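PDB 1CBK: 2-amino-4-hydroxy-6-hydroxymethyldihydropteridine pyrophosphokinase from Haemophilus influenzae, which probably catalyses the transfer of pyrophosphate from ATP to 6-hydroxymethyl-7,8-dihydropterin, a step in folate biosynthesis. Local coordinates for residues A[6-11]-A[20-25]; A[97-102]-A[116-121]; A[126-131]-A[141-146]. All coordinates share one frame; numbering follows the deposited sequence.

Contact 1 of 3, residues A[6-11]-A[20-25]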
ATOM      1  N   ILE A   6      -0.666 -12.661  11.521  1.00  5.91           N
ATOM      2  CA  ILE A   6       0.662 -12.055  11.381  1.00  8.47           C
ATOM      3  C   ILE A   6       1.253 -12.374  10.007  1.00  8.38           C
ATOM      4  O   ILE A   6       1.237 -13.528   9.565  1.00  7.00           O
ATOM      5  CB  ILE A   6       1.606 -12.578  12.506  1.00  9.95           C
ATOM      6  CG1 ILE A   6       1.025 -12.178  13.871  1.00 14.44           C
ATOM      7  CG2 ILE A   6       3.043 -12.033  12.333  1.00  7.79           C
ATOM      8  CD1 ILE A   6       1.673 -12.878  15.019  1.00 24.19           C
ATOM      9  N   ALA A   7       1.731 -11.338   9.320  1.00  7.46           N
ATOM     10  CA  ALA A   7       2.347 -11.498   8.005  1.00  7.00           C
ATOM     11  C   ALA A   7       3.865 -11.575   8.212  1.00  5.77           C
ATOM     12  O   ALA A   7       4.422 -10.834   9.025  1.00  6.70           O
ATOM     13  CB  ALA A   7       1.993 -10.297   7.091  1.00  6.96           C
ATOM     14  N   LEU A   8       4.514 -12.503   7.516  1.00  7.89           N
ATOM     15  CA  LEU A   8       5.970 -12.664   7.610  1.00  8.76           C
ATOM     16  C   LEU A   8       6.591 -12.594   6.214  1.00  6.34           C
ATOM     17  O   LEU A   8       6.070 -13.181   5.273  1.00  4.94           O
ATOM     18  CB  LEU A   8       6.351 -14.023   8.245  1.00  9.13           C
ATOM     19  CG  LEU A   8       5.790 -14.481   9.595  1.00  7.77           C
ATOM     20  CD1 LEU A   8       4.431 -15.154   9.410  1.00  2.96           C
ATOM     21  CD2 LEU A   8       6.794 -15.423  10.239  1.00  4.59           C
ATOM     22  N   GLY A   9       7.737 -11.937   6.106  1.00  7.48           N
ATOM     23  CA  GLY A   9       8.408 -11.845   4.817  1.00  6.30           C
ATOM     24  C   GLY A   9       9.910 -11.731   4.996  1.00  6.78           C
ATOM     25  O   GLY A   9      10.369 -11.250   6.030  1.00  6.67           O
ATOM     26  N   SER A  10      10.676 -12.210   4.022  1.00  8.10           N
ATOM     27  CA  SER A  10      12.146 -12.134   4.093  1.00  7.35           C
ATOM     28  C   SER A  10      12.734 -12.385   2.734  1.00  4.44           C
ATOM     29  O   SER A  10      12.175 -13.164   1.961  1.00  4.14           O
ATOM     30  CB  SER A  10      12.708 -13.208   5.051  1.00  8.02           C
ATOM     31  OG  SER A  10      14.132 -13.356   4.939  1.00  5.46           O
ATOM     32  N   ASN A  11      13.826 -11.709   2.412  1.00  4.64           N
ATOM     33  CA  ASN A  11      14.505 -11.983   1.145  1.00  8.48           C
ATOM     34  C   ASN A  11      16.035 -11.940   1.328  1.00  9.62           C
ATOM     35  O   ASN A  11      16.777 -11.851   0.349  1.00  8.87           O
ATOM     36  CB  ASN A  11      14.064 -11.048  -0.009  1.00  6.16           C
ATOM     37  CG  ASN A  11      14.660  -9.653   0.074  1.00  6.36           C
ATOM     38  OD1 ASN A  11      14.972  -9.138   1.151  1.00  7.90           O
ATOM     39  ND2 ASN A  11      14.750  -9.002  -1.071  1.00  5.87           N
ATOM     40  N   HIS A  20      11.120 -19.830   9.469  1.00  8.67           N
ATOM     41  CA  HIS A  20      10.986 -20.938  10.435  1.00  9.28           C
ATOM     42  C   HIS A  20      11.420 -20.475  11.828  1.00  8.83           C
ATOM     43  O   HIS A  20      10.745 -20.748  12.825  1.00  9.21           O
ATOM     44  CB  HIS A  20      11.804 -22.168  10.026  1.00  8.78           C
ATOM     45  CG  HIS A  20      11.205 -22.949   8.897  1.00 10.47           C
ATOM     46  ND1 HIS A  20       9.874 -23.288   8.854  1.00 16.48           N
ATOM     47  CD2 HIS A  20      11.770 -23.492   7.793  1.00 13.53           C
ATOM     48  CE1 HIS A  20       9.639 -24.015   7.770  1.00 17.60           C
ATOM     49  NE2 HIS A  20      10.775 -24.150   7.111  1.00 14.08           N
ATOM     50  N   ALA A  21      12.509 -19.722  11.900  1.00  8.85           N
ATOM     51  CA  ALA A  21      12.958 -19.246  13.201  1.00  9.77           C
ATOM     52  C   ALA A  21      11.937 -18.293  13.813  1.00 10.80           C
ATOM     53  O   ALA A  21      11.691 -18.347  15.018  1.00  9.96           O
ATOM     54  CB  ALA A  21      14.325 -18.564  13.093  1.00  6.11           C
ATOM     55  N   ALA A  22      11.346 -17.416  12.996  1.00 10.61           N
ATOM     56  CA  ALA A  22      10.364 -16.456  13.511  1.00  9.43           C
ATOM     57  C   ALA A  22       9.074 -17.150  13.997  1.00  8.40           C
ATOM     58  O   ALA A  22       8.497 -16.765  15.013  1.00  7.09           O
ATOM     59  CB  ALA A  22      10.058 -15.396  12.462  1.00  6.71           C
ATOM     60  N   LEU A  23       8.643 -18.177  13.271  1.00  8.32           N
ATOM     61  CA  LEU A  23       7.449 -18.936  13.620  1.00  9.41           C
ATOM     62  C   LEU A  23       7.661 -19.699  14.933  1.00 11.25           C
ATOM     63  O   LEU A  23       6.763 -19.752  15.776  1.00 11.20           O
ATOM     64  CB  LEU A  23       7.063 -19.868  12.463  1.00  6.29           C
ATOM     65  CG  LEU A  23       6.484 -19.046  11.290  1.00 10.38           C
ATOM     66  CD1 LEU A  23       6.501 -19.833  10.004  1.00  3.54           C
ATOM     67  CD2 LEU A  23       5.059 -18.607  11.601  1.00  7.42           C
ATOM     68  N   LYS A  24       8.854 -20.264  15.110  1.00  9.47           N
ATOM     69  CA  LYS A  24       9.194 -20.961  16.340  1.00  9.68           C
ATOM     70  C   LYS A  24       9.130 -19.950  17.490  1.00  8.99           C
ATOM     71  O   LYS A  24       8.500 -20.214  18.517  1.00  8.16           O
ATOM     72  CB  LYS A  24      10.597 -21.566  16.223  1.00 11.16           C
ATOM     73  CG  LYS A  24      11.177 -22.190  17.517  1.00 19.29           C
ATOM     74  CD  LYS A  24      12.562 -22.781  17.212  1.00 23.42           C
ATOM     75  CE  LYS A  24      13.216 -23.414  18.425  1.00 33.71           C
ATOM     76  NZ  LYS A  24      14.351 -24.336  18.033  1.00 32.99           N
ATOM     77  N   ALA A  25       9.763 -18.791  17.328  1.00  7.92           N
ATOM     78  CA  ALA A  25       9.732 -17.776  18.370  1.00  8.21           C
ATOM     79  C   ALA A  25       8.288 -17.322  18.709  1.00 11.31           C
ATOM     80  O   ALA A  25       7.948 -17.178  19.885  1.00  9.08           O
ATOM     81  CB  ALA A  25      10.594 -16.578  17.986  1.00  6.30           C
TER

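Contact 2 of 3, residues A[97-102]-A[116-121]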
ATOM      1  N   ASP A  97       4.508  -8.485  10.704  1.00 11.41           N
ATOM      2  CA  ASP A  97       3.496  -7.417  10.727  1.00 11.10           C
ATOM      3  C   ASP A  97       2.127  -7.922  11.231  1.00 10.59           C
ATOM      4  O   ASP A  97       1.657  -8.959  10.785  1.00  9.00           O
ATOM      5  CB  ASP A  97       3.287  -6.847   9.311  1.00 10.44           C
ATOM      6  CG  ASP A  97       4.471  -6.035   8.815  1.00 19.77           C
ATOM      7  OD1 ASP A  97       4.863  -5.065   9.500  1.00 28.96           O
ATOM      8  OD2 ASP A  97       4.995  -6.354   7.726  1.00 20.76           O
ATOM      9  N   ILE A  98       1.511  -7.201  12.161  1.00  9.98           N
ATOM     10  CA  ILE A  98       0.190  -7.595  12.652  1.00 10.28           C
ATOM     11  C   ILE A  98      -0.833  -7.136  11.597  1.00  9.39           C
ATOM     12  O   ILE A  98      -0.991  -5.947  11.348  1.00 10.02           O
ATOM     13  CB  ILE A  98      -0.170  -6.925  14.001  1.00  8.60           C
ATOM     14  CG1 ILE A  98       0.868  -7.251  15.077  1.00  9.84           C
ATOM     15  CG2 ILE A  98      -1.547  -7.429  14.451  1.00  7.77           C
ATOM     16  CD1 ILE A  98       0.858  -6.290  16.268  1.00  3.69           C
ATOM     17  N   LEU A  99      -1.455  -8.089  10.918  1.00  8.53           N
ATOM     18  CA  LEU A  99      -2.441  -7.774   9.890  1.00  9.34           C
ATOM     19  C   LEU A  99      -3.794  -7.505  10.525  1.00  9.99           C
ATOM     20  O   LEU A  99      -4.465  -6.532  10.191  1.00 10.87           O
ATOM     21  CB  LEU A  99      -2.610  -8.941   8.929  1.00  3.79           C
ATOM     22  CG  LEU A  99      -1.483  -9.416   8.023  1.00 10.18           C
ATOM     23  CD1 LEU A  99      -1.960 -10.671   7.261  1.00  4.87           C
ATOM     24  CD2 LEU A  99      -1.113  -8.298   7.031  1.00  9.98           C
ATOM     25  N   LEU A 100      -4.176  -8.381  11.447  1.00  9.93           N
ATOM     26  CA  LEU A 100      -5.482  -8.315  12.109  1.00  9.39           C
ATOM     27  C   LEU A 100      -5.359  -8.711  13.566  1.00  9.74           C
ATOM     28  O   LEU A 100      -4.570  -9.594  13.915  1.00  5.60           O
ATOM     29  CB  LEU A 100      -6.451  -9.289  11.423  1.00  5.82           C
ATOM     30  CG  LEU A 100      -6.688  -9.039   9.926  1.00 10.07           C
ATOM     31  CD1 LEU A 100      -7.342 -10.263   9.291  1.00 12.31           C
ATOM     32  CD2 LEU A 100      -7.518  -7.752   9.704  1.00  8.58           C
ATOM     33  N   TYR A 101      -6.149  -8.049  14.405  1.00  8.16           N
ATOM     34  CA  TYR A 101      -6.178  -8.306  15.836  1.00  8.16           C
ATOM     35  C   TYR A 101      -7.662  -8.395  16.151  1.00 10.58           C
ATOM     36  O   TYR A 101      -8.316  -7.384  16.438  1.00 11.08           O
ATOM     37  CB  TYR A 101      -5.529  -7.154  16.617  1.00  6.94           C
ATOM     38  CG  TYR A 101      -5.432  -7.420  18.112  1.00 11.91           C
ATOM     39  CD1 TYR A 101      -4.322  -8.070  18.651  1.00 12.70           C
ATOM     40  CD2 TYR A 101      -6.468  -7.047  18.977  1.00 12.92           C
ATOM     41  CE1 TYR A 101      -4.240  -8.351  20.026  1.00 13.31           C
ATOM     42  CE2 TYR A 101      -6.398  -7.324  20.343  1.00 12.48           C
ATOM     43  CZ  TYR A 101      -5.287  -7.974  20.859  1.00 13.83           C
ATOM     44  OH  TYR A 101      -5.242  -8.274  22.195  1.00 12.88           O
ATOM     45  N   GLY A 102      -8.187  -9.613  16.068  1.00 12.35           N
ATOM     46  CA  GLY A 102      -9.603  -9.837  16.287  1.00 14.85           C
ATOM     47  C   GLY A 102     -10.279  -9.047  15.182  1.00 15.48           C
ATOM     48  O   GLY A 102      -9.813  -9.002  14.040  1.00 15.56           O
ATOM     49  N   TYR A 116      -4.479  -1.208   5.256  1.00 11.54           N
ATOM     50  CA  TYR A 116      -5.122  -1.512   3.990  1.00 10.52           C
ATOM     51  C   TYR A 116      -4.293  -1.714   2.771  1.00  9.67           C
ATOM     52  O   TYR A 116      -4.706  -2.450   1.894  1.00 11.70           O
ATOM     53  CB  TYR A 116      -6.303  -0.567   3.747  1.00  9.85           C
ATOM     54  CG  TYR A 116      -7.311  -0.619   4.891  1.00  9.83           C
ATOM     55  CD1 TYR A 116      -8.349  -1.552   4.902  1.00 11.62           C
ATOM     56  CD2 TYR A 116      -7.223   0.273   5.965  1.00  5.20           C
ATOM     57  CE1 TYR A 116      -9.282  -1.584   5.964  1.00 12.98           C
ATOM     58  CE2 TYR A 116      -8.164   0.250   7.031  1.00  8.61           C
ATOM     59  CZ  TYR A 116      -9.183  -0.671   7.016  1.00 12.08           C
ATOM     60  OH  TYR A 116     -10.131  -0.651   8.022  1.00 18.18           O
ATOM     61  N   ASP A 117      -3.102  -1.128   2.724  1.00 11.57           N
ATOM     62  CA  ASP A 117      -2.228  -1.335   1.559  1.00 14.46           C
ATOM     63  C   ASP A 117      -1.822  -2.798   1.456  1.00 14.58           C
ATOM     64  O   ASP A 117      -1.573  -3.302   0.355  1.00 15.57           O
ATOM     65  CB  ASP A 117      -0.965  -0.475   1.635  1.00 14.02           C
ATOM     66  CG  ASP A 117      -1.215   0.949   1.230  1.00 12.90           C
ATOM     67  OD1 ASP A 117      -1.980   1.173   0.256  1.00 10.79           O
ATOM     68  OD2 ASP A 117      -0.618   1.835   1.875  1.00 18.18           O
ATOM     69  N   MET A 118      -1.826  -3.489   2.594  1.00 14.39           N
ATOM     70  CA  MET A 118      -1.447  -4.887   2.635  1.00 15.48           C
ATOM     71  C   MET A 118      -2.504  -5.803   2.040  1.00 15.71           C
ATOM     72  O   MET A 118      -2.184  -6.871   1.522  1.00 16.31           O
ATOM     73  CB  MET A 118      -0.994  -5.279   4.037  1.00 21.53           C
ATOM     74  CG  MET A 118       0.259  -4.475   4.412  1.00 30.77           C
ATOM     75  SD  MET A 118       1.205  -5.049   5.804  1.00 39.80           S
ATOM     76  CE  MET A 118       1.985  -6.386   5.095  1.00 39.59           C
ATOM     77  N   HIS A 119      -3.725  -5.289   1.930  1.00 13.62           N
ATOM     78  CA  HIS A 119      -4.798  -6.065   1.316  1.00 12.21           C
ATOM     79  C   HIS A 119      -4.682  -6.020  -0.207  1.00 12.10           C
ATOM     80  O   HIS A 119      -5.373  -6.768  -0.905  1.00 11.15           O
ATOM     81  CB  HIS A 119      -6.156  -5.568   1.787  1.00 17.01           C
ATOM     82  CG  HIS A 119      -6.302  -5.558   3.280  1.00 21.72           C
ATOM     83  ND1 HIS A 119      -7.376  -4.974   3.915  1.00 19.76           N
ATOM     84  CD2 HIS A 119      -5.509  -6.066   4.261  1.00 24.04           C
ATOM     85  CE1 HIS A 119      -7.243  -5.120   5.223  1.00 27.71           C
ATOM     86  NE2 HIS A 119      -6.118  -5.778   5.459  1.00 27.04           N
ATOM     87  N   ASN A 120      -3.796  -5.154  -0.719  1.00 11.99           N
ATOM     88  CA  ASN A 120      -3.533  -5.046  -2.162  1.00 10.67           C
ATOM     89  C   ASN A 120      -2.273  -5.821  -2.519  1.00 10.39           C
ATOM     90  O   ASN A 120      -1.808  -5.769  -3.656  1.00 10.40           O
ATOM     91  CB  ASN A 120      -3.365  -3.581  -2.571  1.00 11.59           C
ATOM     92  CG  ASN A 120      -4.686  -2.821  -2.558  1.00 18.29           C
ATOM     93  OD1 ASN A 120      -5.747  -3.430  -2.695  1.00 16.71           O
ATOM     94  ND2 ASN A 120      -4.634  -1.497  -2.383  1.00 15.21           N
ATOM     95  N   ARG A 121      -1.728  -6.552  -1.547  1.00  8.47           N
ATOM     96  CA  ARG A 121      -0.513  -7.329  -1.761  1.00  7.51           C
ATOM     97  C   ARG A 121      -0.829  -8.799  -1.945  1.00  6.92           C
ATOM     98  O   ARG A 121      -1.362  -9.440  -1.043  1.00  7.32           O
ATOM     99  CB  ARG A 121       0.434  -7.145  -0.574  1.00  7.95           C
ATOM    100  CG  ARG A 121       1.028  -5.754  -0.501  1.00  6.17           C
ATOM    101  CD  ARG A 121       1.909  -5.577   0.729  1.00  5.08           C
ATOM    102  NE  ARG A 121       2.424  -4.218   0.817  1.00  6.76           N
ATOM    103  CZ  ARG A 121       3.424  -3.839   1.598  1.00  9.54           C
ATOM    104  NH1 ARG A 121       4.045  -4.728   2.361  1.00  9.26           N
ATOM    105  NH2 ARG A 121       3.818  -2.572   1.613  1.00 10.65           N
TER
HETATM  106  O   HOH W   1      -3.940  -5.223   7.518  1.00 19.98           O

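Contact 3 of 3, residues A[126-131]-A[141-146]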
ATOM      1  N   VAL A 126      -3.155 -13.922  -0.607  1.00  7.18           N
ATOM      2  CA  VAL A 126      -3.240 -15.314  -1.041  1.00  7.70           C
ATOM      3  C   VAL A 126      -2.997 -16.277   0.140  1.00  9.64           C
ATOM      4  O   VAL A 126      -3.753 -17.257   0.309  1.00 10.03           O
ATOM      5  CB  VAL A 126      -2.329 -15.598  -2.256  1.00 11.29           C
ATOM      6  CG1 VAL A 126      -2.150 -17.088  -2.480  1.00  9.10           C
ATOM      7  CG2 VAL A 126      -2.909 -14.909  -3.486  1.00  7.27           C
ATOM      8  N   PRO A 127      -1.915 -16.053   0.934  1.00  8.16           N
ATOM      9  CA  PRO A 127      -1.619 -16.915   2.097  1.00  8.31           C
ATOM     10  C   PRO A 127      -2.748 -16.797   3.166  1.00  7.16           C
ATOM     11  O   PRO A 127      -3.110 -17.788   3.792  1.00  8.53           O
ATOM     12  CB  PRO A 127      -0.305 -16.340   2.661  1.00  7.14           C
ATOM     13  CG  PRO A 127       0.300 -15.619   1.559  1.00 11.56           C
ATOM     14  CD  PRO A 127      -0.771 -15.182   0.598  1.00  5.94           C
ATOM     15  N   LEU A 128      -3.244 -15.591   3.418  1.00  6.40           N
ATOM     16  CA  LEU A 128      -4.338 -15.398   4.394  1.00  6.37           C
ATOM     17  C   LEU A 128      -5.583 -16.207   3.981  1.00  5.66           C
ATOM     18  O   LEU A 128      -6.191 -16.886   4.803  1.00  5.87           O
ATOM     19  CB  LEU A 128      -4.700 -13.899   4.534  1.00  5.51           C
ATOM     20  CG  LEU A 128      -5.789 -13.492   5.550  1.00 10.21           C
ATOM     21  CD1 LEU A 128      -5.415 -13.975   6.949  1.00  5.37           C
ATOM     22  CD2 LEU A 128      -5.963 -11.980   5.566  1.00  8.01           C
ATOM     23  N   PHE A 129      -5.930 -16.147   2.694  1.00  5.47           N
ATOM     24  CA  PHE A 129      -7.087 -16.865   2.158  1.00  7.63           C
ATOM     25  C   PHE A 129      -6.924 -18.367   2.327  1.00  9.34           C
ATOM     26  O   PHE A 129      -7.897 -19.096   2.563  1.00  8.48           O
ATOM     27  CB  PHE A 129      -7.272 -16.509   0.685  1.00  9.17           C
ATOM     28  CG  PHE A 129      -8.388 -17.255   0.006  1.00 13.53           C
ATOM     29  CD1 PHE A 129      -9.695 -17.182   0.479  1.00 16.73           C
ATOM     30  CD2 PHE A 129      -8.130 -18.026  -1.124  1.00 16.79           C
ATOM     31  CE1 PHE A 129     -10.744 -17.868  -0.163  1.00 10.50           C
ATOM     32  CE2 PHE A 129      -9.156 -18.713  -1.776  1.00 15.73           C
ATOM     33  CZ  PHE A 129     -10.470 -18.632  -1.292  1.00 18.50           C
ATOM     34  N   GLU A 130      -5.680 -18.837   2.234  1.00 10.49           N
ATOM     35  CA  GLU A 130      -5.412 -20.267   2.385  1.00  8.76           C
ATOM     36  C   GLU A 130      -5.760 -20.767   3.802  1.00  8.00           C
ATOM     37  O   GLU A 130      -6.234 -21.883   3.970  1.00  9.52           O
ATOM     38  CB  GLU A 130      -3.942 -20.561   2.053  1.00  8.07           C
ATOM     39  CG  GLU A 130      -3.534 -22.031   2.224  1.00 13.11           C
ATOM     40  CD  GLU A 130      -2.031 -22.267   2.040  1.00 10.60           C
ATOM     41  OE1 GLU A 130      -1.260 -21.301   2.180  1.00  8.19           O
ATOM     42  OE2 GLU A 130      -1.623 -23.422   1.759  1.00 13.47           O
ATOM     43  N   ILE A 131      -5.557 -19.944   4.822  1.00  8.37           N
ATOM     44  CA  ILE A 131      -5.836 -20.371   6.198  1.00  9.32           C
ATOM     45  C   ILE A 131      -7.082 -19.756   6.827  1.00  9.82           C
ATOM     46  O   ILE A 131      -7.356 -20.006   7.995  1.00 10.74           O
ATOM     47  CB  ILE A 131      -4.630 -20.118   7.169  1.00  8.32           C
ATOM     48  CG1 ILE A 131      -4.351 -18.622   7.339  1.00  5.86           C
ATOM     49  CG2 ILE A 131      -3.393 -20.833   6.661  1.00  8.58           C
ATOM     50  CD1 ILE A 131      -3.186 -18.334   8.279  1.00  3.64           C
ATOM     51  N   GLN A 141     -15.254  -6.065   4.335  1.00 12.85           N
ATOM     52  CA  GLN A 141     -14.924  -6.766   3.081  1.00 10.96           C
ATOM     53  C   GLN A 141     -14.687  -8.267   3.363  1.00 12.82           C
ATOM     54  O   GLN A 141     -14.278  -8.660   4.469  1.00 12.74           O
ATOM     55  CB  GLN A 141     -13.715  -6.131   2.381  1.00 12.19           C
ATOM     56  CG  GLN A 141     -14.046  -4.795   1.685  1.00 15.52           C
ATOM     57  CD  GLN A 141     -12.849  -4.174   0.976  1.00 21.26           C
ATOM     58  OE1 GLN A 141     -11.765  -4.032   1.556  1.00 25.93           O
ATOM     59  NE2 GLN A 141     -13.048  -3.767  -0.269  1.00 24.02           N
ATOM     60  N   ILE A 142     -14.973  -9.098   2.371  1.00 10.52           N
ATOM     61  CA  ILE A 142     -14.841 -10.530   2.495  1.00 12.11           C
ATOM     62  C   ILE A 142     -13.588 -11.000   1.771  1.00 12.74           C
ATOM     63  O   ILE A 142     -13.311 -10.549   0.652  1.00 12.82           O
ATOM     64  CB  ILE A 142     -16.094 -11.207   1.909  1.00 11.85           C
ATOM     65  CG1 ILE A 142     -17.332 -10.541   2.509  1.00 15.44           C
ATOM     66  CG2 ILE A 142     -16.115 -12.675   2.256  1.00 22.96           C
ATOM     67  CD1 ILE A 142     -18.596 -10.932   1.840  1.00 23.02           C
ATOM     68  N   ILE A 143     -12.873 -11.943   2.376  1.00 10.53           N
ATOM     69  CA  ILE A 143     -11.635 -12.462   1.791  1.00 11.19           C
ATOM     70  C   ILE A 143     -11.813 -13.037   0.376  1.00 12.98           C
ATOM     71  O   ILE A 143     -10.938 -12.856  -0.483  1.00 14.10           O
ATOM     72  CB  ILE A 143     -10.986 -13.530   2.725  1.00 10.81           C
ATOM     73  CG1 ILE A 143      -9.514 -13.792   2.345  1.00 13.56           C
ATOM     74  CG2 ILE A 143     -11.782 -14.835   2.653  1.00  5.69           C
ATOM     75  CD1 ILE A 143      -8.513 -12.762   2.825  1.00 13.26           C
ATOM     76  N   THR A 144     -12.945 -13.694   0.115  1.00 12.63           N
ATOM     77  CA  THR A 144     -13.204 -14.294  -1.195  1.00 15.78           C
ATOM     78  C   THR A 144     -13.247 -13.254  -2.321  1.00 17.25           C
ATOM     79  O   THR A 144     -12.969 -13.574  -3.484  1.00 18.93           O
ATOM     80  CB  THR A 144     -14.518 -15.097  -1.214  1.00 14.20           C
ATOM     81  OG1 THR A 144     -15.586 -14.260  -0.759  1.00 19.13           O
ATOM     82  CG2 THR A 144     -14.416 -16.326  -0.316  1.00 13.75           C
ATOM     83  N   GLU A 145     -13.599 -12.019  -1.972  1.00 17.56           N
ATOM     84  CA  GLU A 145     -13.664 -10.938  -2.948  1.00 19.37           C
ATOM     85  C   GLU A 145     -12.277 -10.383  -3.169  1.00 19.45           C
ATOM     86  O   GLU A 145     -11.826 -10.256  -4.317  1.00 19.31           O
ATOM     87  CB  GLU A 145     -14.625  -9.838  -2.494  1.00 19.70           C
ATOM     88  CG  GLU A 145     -16.095 -10.294  -2.495  1.00 24.28           C
ATOM     89  CD  GLU A 145     -16.520 -10.966  -3.817  1.00 29.16           C
ATOM     90  OE1 GLU A 145     -16.650 -10.236  -4.837  1.00 26.74           O
ATOM     91  OE2 GLU A 145     -16.731 -12.220  -3.814  1.00 23.11           O
ATOM     92  N   LEU A 146     -11.595 -10.094  -2.062  1.00 18.37           N
ATOM     93  CA  LEU A 146     -10.233  -9.574  -2.083  1.00 16.93           C
ATOM     94  C   LEU A 146      -9.253 -10.475  -2.853  1.00 15.19           C
ATOM     95  O   LEU A 146      -8.374  -9.978  -3.551  1.00 17.46           O
ATOM     96  CB  LEU A 146      -9.724  -9.386  -0.649  1.00 17.35           C
ATOM     97  CG  LEU A 146     -10.452  -8.372   0.230  1.00 19.60           C
ATOM     98  CD1 LEU A 146      -9.851  -8.385   1.625  1.00 12.30           C
ATOM     99  CD2 LEU A 146     -10.368  -6.984  -0.401  1.00 20.96           C
TER

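Contact 1 of 3, residues A[6-11]-A[20-25]
L8 of strand 2-10 packs on the sheet-facing side of helix 15-27, where it meets two neighbouring residues, A22 and L23. Its CD2 methyl does nearly all of the touching: L8 CD2 lies 3.8 Å from L23 CG and 3.9 Å from L23 CD2. The same methyl also touches A22, L8 CD2 lying 3.9 Å from A22 CB. The second branch is engaged more loosely, L8 CD1 standing 4.1 Å from L23 CD2. The two leucines cross obliquely, a methyl of L8 resting against the branch point of L23. A22 contributes a single methyl, its CB, which is directed toward the strand; L23 starts off more tangentially and then bends inward. That return follows from its torsions: with CG beside the backbone N (chi1 -72°) and CD1 extended (chi2 162°), CD2 is the branch turned to L8. Strand and helix backbones stay well apart, the nearest CA pair, L8 and A22, being 8.3 Å from each other. No hydrogen bond joins the two segments, and all three touching residues are buried.

Around this point L19 of the same helix, A59 of strand 54-63 and L96 of strand 95-101 also touch L8, while A59 reaches L23 and L96 reaches A22. Backbone bonds of L8 to A57 fix the strand in the sheet, and L8 O additionally accepts from N56 ND2, a residue of the pterin pocket. The next strand residue, G9, touches the bound pterin analogue. Strand 2-10 and helix 15-27 form the first beta-alpha unit of a ferredoxin-like beta-alpha-beta-beta-alpha-beta arrangement with strand order 4-1-3-2, and this leucine contact seats the helix on the sheet of that fold.

Contact 2 of 3, residues A[97-102]-A[116-121]
M118 sends its thioether across to strand 95-101 at about a right angle to both D97 and L99. The terminal methyl meets both: M118 CE is 4.0 Å from D97 OD2 and 4.1 Å from L99 CD2, with the sulfur SD 4.2 Å from L99 CD2. A bend at chi3 (76°) turns this methyl out of line with the rest of the chain. Farther back, M118 CG lies 4.0 Å above one face of the R121 guanidinium, offset toward its rim. R121 touches the bound pterin analogue, which puts the M118 packing directly beside the pocket; its NH2 also forms an intersubunit salt bridge, to D117 OD1 of the second subunit.

H119 bridges to the strand through water: the water donates to L99 O (3.0 Å) and also hydrogen-bonds H119 NE2 (3.0 Å). The L99 carbonyl belongs to a classic beta bulge, where L99 and L100 both face Y5. V124 of helix 122-131 packs on L99 and M118 alike.

Between these two segments the contact consists of van der Waals contacts of the thioether end and one bridging water. D97 OD2 and R121 NH1 are 5.7 Å apart, so any attraction between them acts at a distance.

Contact 3 of 3, residues A[126-131]-A[141-146]
F129 presents one edge of its ring to I143, overlapping the branch at CB of that isoleucine. I143 CG2 sits near the ring plane, 3.8 Å from F129 CD1, and I143 CG1 packs 3.9 Å from the same carbon. The overlap runs back onto the stem of the phenylalanine, F129 CB being 3.9 Å from I143 CG1. T144 adds its methyl nearby, T144 CG2 standing 4.0 Å from F129 CE1, oblique to the ring.

The CG1 branch of I143 serves two residues: CG1 lies against F129 and CD1 against L128. CG1 points away from the backbone N (chi1 -164°), and the terminal methyl turns from the phenylalanine to the leucine, I143 CD1 being 3.8 Å from L128 CD2 and 3.9 Å from L128 CG. I143 thus bears on two consecutive residues of helix 122-131. L128 points toward the other segment, whereas the F129 ring, set with CG opposite its backbone N (chi1 177°), passes along the flank of I143.

The short helix 143-146 is begun by I142 at the N-cap position, whose carbonyl oxygen accepts from both E145 N and L146 N. I143 is further tied by backbone hydrogen bonding to L135. On the partner side, helix 122-131 is kinked at P127, and P127 and L128 pack on V58 of strand 54-63. E130 OE2 is hydrogen-bonded to S39 OG of strand 32-43, which also holds this helix to the sheet.

Carbon meets carbon throughout this contact. Lacking a hydrogen bond or charge pair across it, the short helix 143-146 meets helix 122-131 through dispersion and apolar burial that is only partial: L128 and I143 are buried, while F129 and T144 remain partly exposed.

Going from the N terminus, contact 1 closes the short connection between strand 2-10 and helix 15-27. Contact 2 then brings strand 95-101 to the loop 116-121, enclosing the small hairpin of strands 106-107 and 112-113. Contact 3 closes the irregular 132-140 connection between helix 122-131 and helix 143-146. The three follow in series; none nests in or crosses another. Contacts 1 and 2 share the central sheet, where their strands are neighbours, probably joined by a hydrogen bond from A7 N to D97 O (2.8 Å). Contact 1 covers one face of it, while contact 2, which holds R121 of the pterin pocket, and beyond it contact 3 lie on the opposite side.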